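Pgp2 (Campylobacter jejuni subsp. jejuni, PDB 6XJ6) helps set the helical shape of the cell, binding peptidoglycan through a pocket on its accessory NTF2 domain and probably trimming it as an LD-carboxypeptidase of the YkuD family. Local coordinates at residues Y42-D46 with G47-K51; N142-E145 with K146-Q149; E213-A216 with S217-S221. One frame throughout, in Å; residues are numbered along the deposited sequence. Where two conformers were deposited one is given.

Contact 1 (Y42-D46 with G47-K51)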
# COMPACT_ATOMS: atom_id res chain seq x y z
N TYR A 42 -13.82 5.73 2.44
CA TYR A 42 -13.85 6.89 1.57
C TYR A 42 -13.80 6.43 0.13
O TYR A 42 -13.02 5.55 -0.23
CB TYR A 42 -12.64 7.77 1.81
CG TYR A 42 -12.64 8.46 3.14
CD1 TYR A 42 -13.31 9.67 3.32
CD2 TYR A 42 -11.96 7.93 4.22
CE1 TYR A 42 -13.30 10.31 4.54
CE2 TYR A 42 -11.94 8.56 5.44
CZ TYR A 42 -12.61 9.75 5.60
OH TYR A 42 -12.60 10.38 6.82
N SER A 43 -14.65 7.03 -0.71
CA SER A 43 -14.55 6.87 -2.15
C SER A 43 -13.70 7.99 -2.71
O SER A 43 -13.79 9.14 -2.26
CB SER A 43 -15.93 6.90 -2.79
OG SER A 43 -16.57 8.14 -2.56
N TYR A 44 -12.86 7.66 -3.68
CA TYR A 44 -12.03 8.62 -4.40
C TYR A 44 -12.47 8.59 -5.85
O TYR A 44 -12.45 7.53 -6.48
CB TYR A 44 -10.56 8.22 -4.30
CG TYR A 44 -9.60 9.06 -5.11
CD1 TYR A 44 -9.41 8.84 -6.46
CD2 TYR A 44 -8.85 10.06 -4.50
CE1 TYR A 44 -8.52 9.60 -7.20
CE2 TYR A 44 -7.95 10.82 -5.23
CZ TYR A 44 -7.79 10.59 -6.57
OH TYR A 44 -6.89 11.34 -7.28
N GLU A 45 -12.87 9.75 -6.37
CA GLU A 45 -13.27 9.91 -7.77
C GLU A 45 -12.59 11.16 -8.30
O GLU A 45 -13.01 12.27 -7.98
CB GLU A 45 -14.78 10.01 -7.89
CG GLU A 45 -15.53 8.80 -7.37
CD GLU A 45 -17.03 8.94 -7.50
OE1 GLU A 45 -17.49 9.92 -8.13
OE2 GLU A 45 -17.75 8.06 -6.98
N ASP A 46 -11.52 10.98 -9.08
CA ASP A 46 -10.81 12.08 -9.73
C ASP A 46 -10.50 13.21 -8.73
O ASP A 46 -10.70 14.39 -9.01
CB ASP A 46 -11.56 12.60 -10.95
CG ASP A 46 -10.80 13.70 -11.69
OD1 ASP A 46 -11.37 14.79 -11.92
OD2 ASP A 46 -9.62 13.47 -12.03
N GLY A 47 -9.99 12.82 -7.57
CA GLY A 47 -9.57 13.80 -6.59
C GLY A 47 -10.66 14.35 -5.71
O GLY A 47 -10.40 15.27 -4.93
N LYS A 48 -11.88 13.84 -5.83
CA LYS A 48 -12.95 14.16 -4.90
C LYS A 48 -13.12 12.99 -3.95
O LYS A 48 -13.25 11.84 -4.38
CB LYS A 48 -14.27 14.39 -5.65
CG LYS A 48 -14.26 15.61 -6.56
CD LYS A 48 -14.61 15.24 -8.00
CE LYS A 48 -16.02 14.65 -8.12
NZ LYS A 48 -16.22 13.99 -9.44
N ILE A 49 -13.10 13.29 -2.65
CA ILE A 49 -13.25 12.29 -1.60
C ILE A 49 -14.65 12.42 -1.01
O ILE A 49 -15.13 13.54 -0.76
CB ILE A 49 -12.18 12.49 -0.51
CG1 ILE A 49 -10.80 12.07 -1.05
CG2 ILE A 49 -12.53 11.73 0.78
CD1 ILE A 49 -10.60 10.57 -1.16
N ARG A 50 -15.29 11.28 -0.75
CA ARG A 50 -16.59 11.25 -0.11
C ARG A 50 -16.59 10.16 0.94
O ARG A 50 -16.16 9.03 0.66
CB ARG A 50 -17.69 10.98 -1.15
CG ARG A 50 -19.10 11.17 -0.62
CD ARG A 50 -20.12 11.06 -1.74
NE ARG A 50 -20.64 9.70 -1.89
CZ ARG A 50 -21.92 9.35 -1.82
NH1 ARG A 50 -22.87 10.25 -1.62
NH2 ARG A 50 -22.27 8.07 -1.97
N LYS A 51 -17.06 10.48 2.14
CA LYS A 51 -17.16 9.48 3.20
C LYS A 51 -18.44 8.69 3.01
O LYS A 51 -19.55 9.24 3.07
CB LYS A 51 -17.15 10.15 4.58
CG LYS A 51 -17.05 9.15 5.73
CD LYS A 51 -16.73 9.82 7.06
CE LYS A 51 -17.90 10.61 7.59
NZ LYS A 51 -17.56 11.27 8.88
O HOH W 1 -15.91 10.50 -4.35
O HOH W 2 -19.49 7.71 -3.21

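Contact 2 (N142-E145 with K146-Q149)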
# COMPACT_ATOMS: atom_id res chain seq x y z
N ASN A 142 -24.73 -5.27 12.68
CA ASN A 142 -25.78 -4.44 12.12
C ASN A 142 -25.24 -3.32 11.23
O ASN A 142 -26.05 -2.60 10.62
CB ASN A 142 -26.62 -3.83 13.24
CG ASN A 142 -25.80 -2.99 14.20
OD1 ASN A 142 -24.65 -2.64 13.91
ND2 ASN A 142 -26.38 -2.66 15.35
N ASN A 143 -23.92 -3.15 11.16
CA ASN A 143 -23.30 -2.21 10.24
C ASN A 143 -22.61 -2.90 9.08
O ASN A 143 -22.17 -2.22 8.15
CB ASN A 143 -22.26 -1.35 10.98
CG ASN A 143 -22.89 -0.50 12.07
OD1 ASN A 143 -24.05 -0.10 11.97
ND2 ASN A 143 -22.12 -0.22 13.12
N LEU A 144 -22.52 -4.24 9.09
CA LEU A 144 -21.71 -4.93 8.10
C LEU A 144 -22.38 -4.99 6.74
O LEU A 144 -21.68 -5.02 5.72
CB LEU A 144 -21.37 -6.34 8.58
CG LEU A 144 -20.04 -6.43 9.32
CD1 LEU A 144 -19.90 -7.81 9.92
CD2 LEU A 144 -18.85 -6.14 8.41
N GLU A 145 -23.72 -5.00 6.68
CA GLU A 145 -24.39 -4.95 5.39
C GLU A 145 -24.08 -3.64 4.68
O GLU A 145 -23.82 -3.63 3.47
CB GLU A 145 -25.90 -5.13 5.56
CG GLU A 145 -26.31 -6.55 5.90
CD GLU A 145 -25.94 -7.54 4.81
OE1 GLU A 145 -25.57 -7.10 3.70
OE2 GLU A 145 -26.01 -8.76 5.06
N LYS A 146 -24.08 -2.52 5.42
CA LYS A 146 -23.75 -1.24 4.80
C LYS A 146 -22.30 -1.21 4.35
O LYS A 146 -21.99 -0.75 3.25
CB LYS A 146 -24.04 -0.08 5.75
CG LYS A 146 -23.64 1.27 5.16
CD LYS A 146 -24.02 2.46 6.04
CE LYS A 146 -23.59 3.77 5.38
NZ LYS A 146 -24.03 4.98 6.13
N PHE A 147 -21.39 -1.71 5.19
CA PHE A 147 -19.99 -1.80 4.79
C PHE A 147 -19.85 -2.61 3.50
O PHE A 147 -19.15 -2.20 2.56
CB PHE A 147 -19.16 -2.42 5.92
CG PHE A 147 -17.71 -2.57 5.59
CD1 PHE A 147 -17.23 -3.74 5.02
CD2 PHE A 147 -16.83 -1.53 5.81
CE1 PHE A 147 -15.90 -3.88 4.70
CE2 PHE A 147 -15.49 -1.66 5.50
CZ PHE A 147 -15.02 -2.84 4.94
N ALA A 148 -20.52 -3.76 3.44
CA ALA A 148 -20.42 -4.62 2.26
C ALA A 148 -20.93 -3.91 1.01
O ALA A 148 -20.33 -4.03 -0.06
CB ALA A 148 -21.20 -5.91 2.49
N GLN A 149 -22.03 -3.17 1.13
CA GLN A 149 -22.58 -2.45 -0.01
C GLN A 149 -21.61 -1.38 -0.50
O GLN A 149 -21.48 -1.16 -1.71
CB GLN A 149 -23.91 -1.82 0.38
CG GLN A 149 -25.01 -2.83 0.67
CD GLN A 149 -26.27 -2.19 1.22
OE1 GLN A 149 -26.29 -0.99 1.51
NE2 GLN A 149 -27.32 -2.98 1.36
O HOH W 3 -25.81 -2.33 7.69

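Contact 3 (E213-A216 with S217-S221)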
# COMPACT_ATOMS: atom_id res chain seq x y z
N GLU A 213 25.70 -3.95 -1.97
CA GLU A 213 26.89 -4.05 -2.80
C GLU A 213 26.72 -5.12 -3.88
O GLU A 213 27.06 -4.89 -5.05
CB GLU A 213 28.11 -4.34 -1.93
CG GLU A 213 29.43 -4.37 -2.69
CD GLU A 213 30.62 -4.61 -1.78
OE1 GLU A 213 30.43 -5.21 -0.70
OE2 GLU A 213 31.74 -4.20 -2.15
N GLN A 214 26.18 -6.28 -3.50
CA GLN A 214 25.97 -7.35 -4.47
C GLN A 214 24.84 -7.01 -5.43
O GLN A 214 24.91 -7.34 -6.62
CB GLN A 214 25.70 -8.67 -3.75
CG GLN A 214 26.95 -9.34 -3.20
CD GLN A 214 27.67 -8.48 -2.18
OE1 GLN A 214 28.83 -8.11 -2.37
NE2 GLN A 214 27.00 -8.16 -1.08
N PHE A 215 23.78 -6.37 -4.93
CA PHE A 215 22.71 -5.90 -5.80
C PHE A 215 23.24 -4.92 -6.84
O PHE A 215 22.90 -5.02 -8.02
CB PHE A 215 21.63 -5.26 -4.93
CG PHE A 215 20.51 -4.62 -5.70
CD1 PHE A 215 19.53 -5.39 -6.30
CD2 PHE A 215 20.42 -3.24 -5.80
CE1 PHE A 215 18.49 -4.79 -7.00
CE2 PHE A 215 19.37 -2.64 -6.49
CZ PHE A 215 18.41 -3.42 -7.08
N ALA A 216 24.09 -3.99 -6.42
CA ALA A 216 24.66 -3.02 -7.35
C ALA A 216 25.46 -3.72 -8.44
O ALA A 216 25.34 -3.38 -9.63
CB ALA A 216 25.55 -2.04 -6.58
N SER A 217 26.32 -4.66 -8.06
CA SER A 217 27.14 -5.36 -9.05
C SER A 217 26.28 -6.25 -9.95
O SER A 217 26.56 -6.38 -11.15
CB SER A 217 28.21 -6.18 -8.34
OG SER A 217 29.08 -5.32 -7.61
N MET A 218 25.23 -6.86 -9.39
CA MET A 218 24.33 -7.67 -10.21
C MET A 218 23.64 -6.81 -11.26
O MET A 218 23.53 -7.21 -12.43
CB MET A 218 23.27 -8.33 -9.33
CG MET A 218 22.24 -9.15 -10.10
SD MET A 218 20.79 -9.59 -9.14
CE MET A 218 19.91 -8.03 -9.06
N LYS A 219 23.14 -5.65 -10.86
CA LYS A 219 22.43 -4.80 -11.80
C LYS A 219 23.37 -4.27 -12.87
O LYS A 219 23.00 -4.20 -14.05
CB LYS A 219 21.73 -3.65 -11.07
CG LYS A 219 20.52 -4.10 -10.28
CD LYS A 219 19.37 -4.51 -11.20
CE LYS A 219 18.15 -4.95 -10.43
NZ LYS A 219 16.99 -5.19 -11.33
N LYS A 220 24.60 -3.90 -12.49
CA LYS A 220 25.55 -3.45 -13.49
C LYS A 220 25.82 -4.56 -14.50
O LYS A 220 25.88 -4.31 -15.71
CB LYS A 220 26.85 -3.02 -12.81
CG LYS A 220 27.82 -2.31 -13.75
CD LYS A 220 29.11 -1.93 -13.04
CE LYS A 220 30.03 -1.16 -13.96
NZ LYS A 220 31.27 -0.73 -13.26
N SER A 221 25.93 -5.79 -14.01
CA SER A 221 26.12 -6.93 -14.90
C SER A 221 24.94 -7.08 -15.86
O SER A 221 25.12 -7.22 -17.07
CB SER A 221 26.31 -8.19 -14.05
OG SER A 221 26.70 -9.28 -14.84
O HOH W 4 29.15 -3.37 -5.87

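Contact 1 (Y42-D46 with G47-K51)
S43 and R50 face each other as a hydrogen-bonded pair of an antiparallel beta hairpin, strand 38-45 turning into strand 48-56 through a type I' turn from E45 to K48. S43 N reaches R50 O at 2.9 Å, and R50 N returns a bond to S43 O. At the next hydrogen-bonded pair toward the turn, E45 N meets K48 O, whereas K48 N comes to E45 O from 56° above the carbonyl plane, where the chain is already reversing.

On the face bearing the rings, I49 lies between two tyrosines. Its CG2 branch presses against Y42 CD1 at 3.4 Å, and its other branch sends CD1 to the edge of the Y44 ring, 3.8 Å from Y44 CD2. CG of Y44 stands anti to the backbone N (chi1 175°), which swings the ring back over the turn until G47 N sits above one face, 3.3 Å from Y44 CZ. G47 takes a positive phi of 84°, and its backbone also bonds to N17.

Strand 27-33 flanks the hairpin: Y42 and Y44 bond to I29 and V27 through their backbones, and Y23 meets the Y44 ring edge-to-face. On the other face the charged ends of E45 and K48 stay beyond salt-bridge range. R50 NE, which also faces D52 in a salt bridge, has a water at 2.7 Å as a further acceptor. In one of the two conformers of S43, OG touches this water and a second one, and the second donates to K48 O at 3.0 Å.

Contact 2 (N142-E145 with K146-Q149)
L144 and F147, one turn apart on helix 141-151 of the L,D-transpeptidase (YkuD) domain, reach into the protein from the same side of the helix. F147 is the side chain to follow. Its CB lies 3.6 Å from L144 O and a little farther from N143 O, against the carbonyls of the preceding turn. With CG anti to the backbone N (chi1 179°), the ring points off the helix toward L39, V41 and F53. CD1 has a loose apolar neighbour in CD2 of L144, 4.5 Å away and oblique to the ring. Farther out, the ring meets F97 and F53 edge-to-face and packs on L39 and V41, joining the helix to the hairpin strands 38-45 and 48-56.

The i to i+4 bonds of the helix place L144 and F147 one turn apart on its inner side. F147 N bonds to N143 O at 3.1 Å, with an N-H...O angle of 167°. A148 N and Q149 N bond in the same pattern to L144 O and E145 O. A148 CB lies 3.4 Å from L144 O.

L144 itself packs on P94 and F95, with H119, the predicted proton donor/acceptor, near its side chain. N143 ties the helix to strand 48-56 through ND2, bonded to Q55. On the exposed side, Q149 CG rests 3.1 Å from E145 O. Toward the start of the helix a water stands between N142 O and K146 N, bridging that i to i+4 pair: it takes the K146 N proton at 2.9 Å and, in one of the two conformers of N142, donates to N142 O at 3.0 Å.

Contact 3 (E213-A216 with S217-S221)
E213 O and S217 N open a run of four i to i+4 hydrogen bonds along helix 212-223. The shortest joins M218 N to Q214 O at 2.8 Å; K219 N to F215 O and K220 N to A216 O continue the series.

E213 O has a second donor. A water gives it a proton at 2.7 Å and also lies 2.6 Å from S217 OG, bridging the serine hydroxyl to the carbonyl one turn back. The hydroxyl gets there because OG is anti to the carbonyl carbon and beside the backbone N (chi1 -62°), which turns it back toward the preceding turn.

Packing begins at the F215 ring, which is met by two side chains of the next turn. K219 bends at chi2 (-70°) and lays its aliphatic part across the ring: CG stands over one face, 4.0 Å from the ring centroid and 17° off the normal, a CH-pi contact, while CE comes to 3.5 Å from F215 CE1. Beyond the ring, the lysine NZ is hydrogen-bonded to Y195. M218 approaches obliquely, its bent end bringing CE to 3.8 Å from F215 CD1, and it also touches M210. The ring, buried where much of this helix is exposed, meets F204 and Y199 edge-to-face and touches L196.

A216 and K220 also pack on the neighbouring helix 192-196, through L196 and T192 respectively. The arrangement is that of an amphipathic alpha-helix in the accessory NTF2-like domain, with F215 turned inward against helix 192-196 and the neighbouring loop residues, and the K219 stem lying over its ring.

Contacts 1 and 2 belong to the catalytic domain and contact 3 to the NTF2-like domain, on the other side of the chain's centre. The first two are neighbours, centres 19 Å apart and nearest atoms about 7 Å apart; they do not touch, but the hairpin of contact 1 continues into the strand residues F53 and Q55 that meet the helix of contact 2. That helix is also the one near the predicted active site: the L144 side chain is about 6 Å from that of H119 and about 11 Å from that of C136. Contact 3 is remote, its centre 42 Å from contact 1 and 50 Å from contact 2.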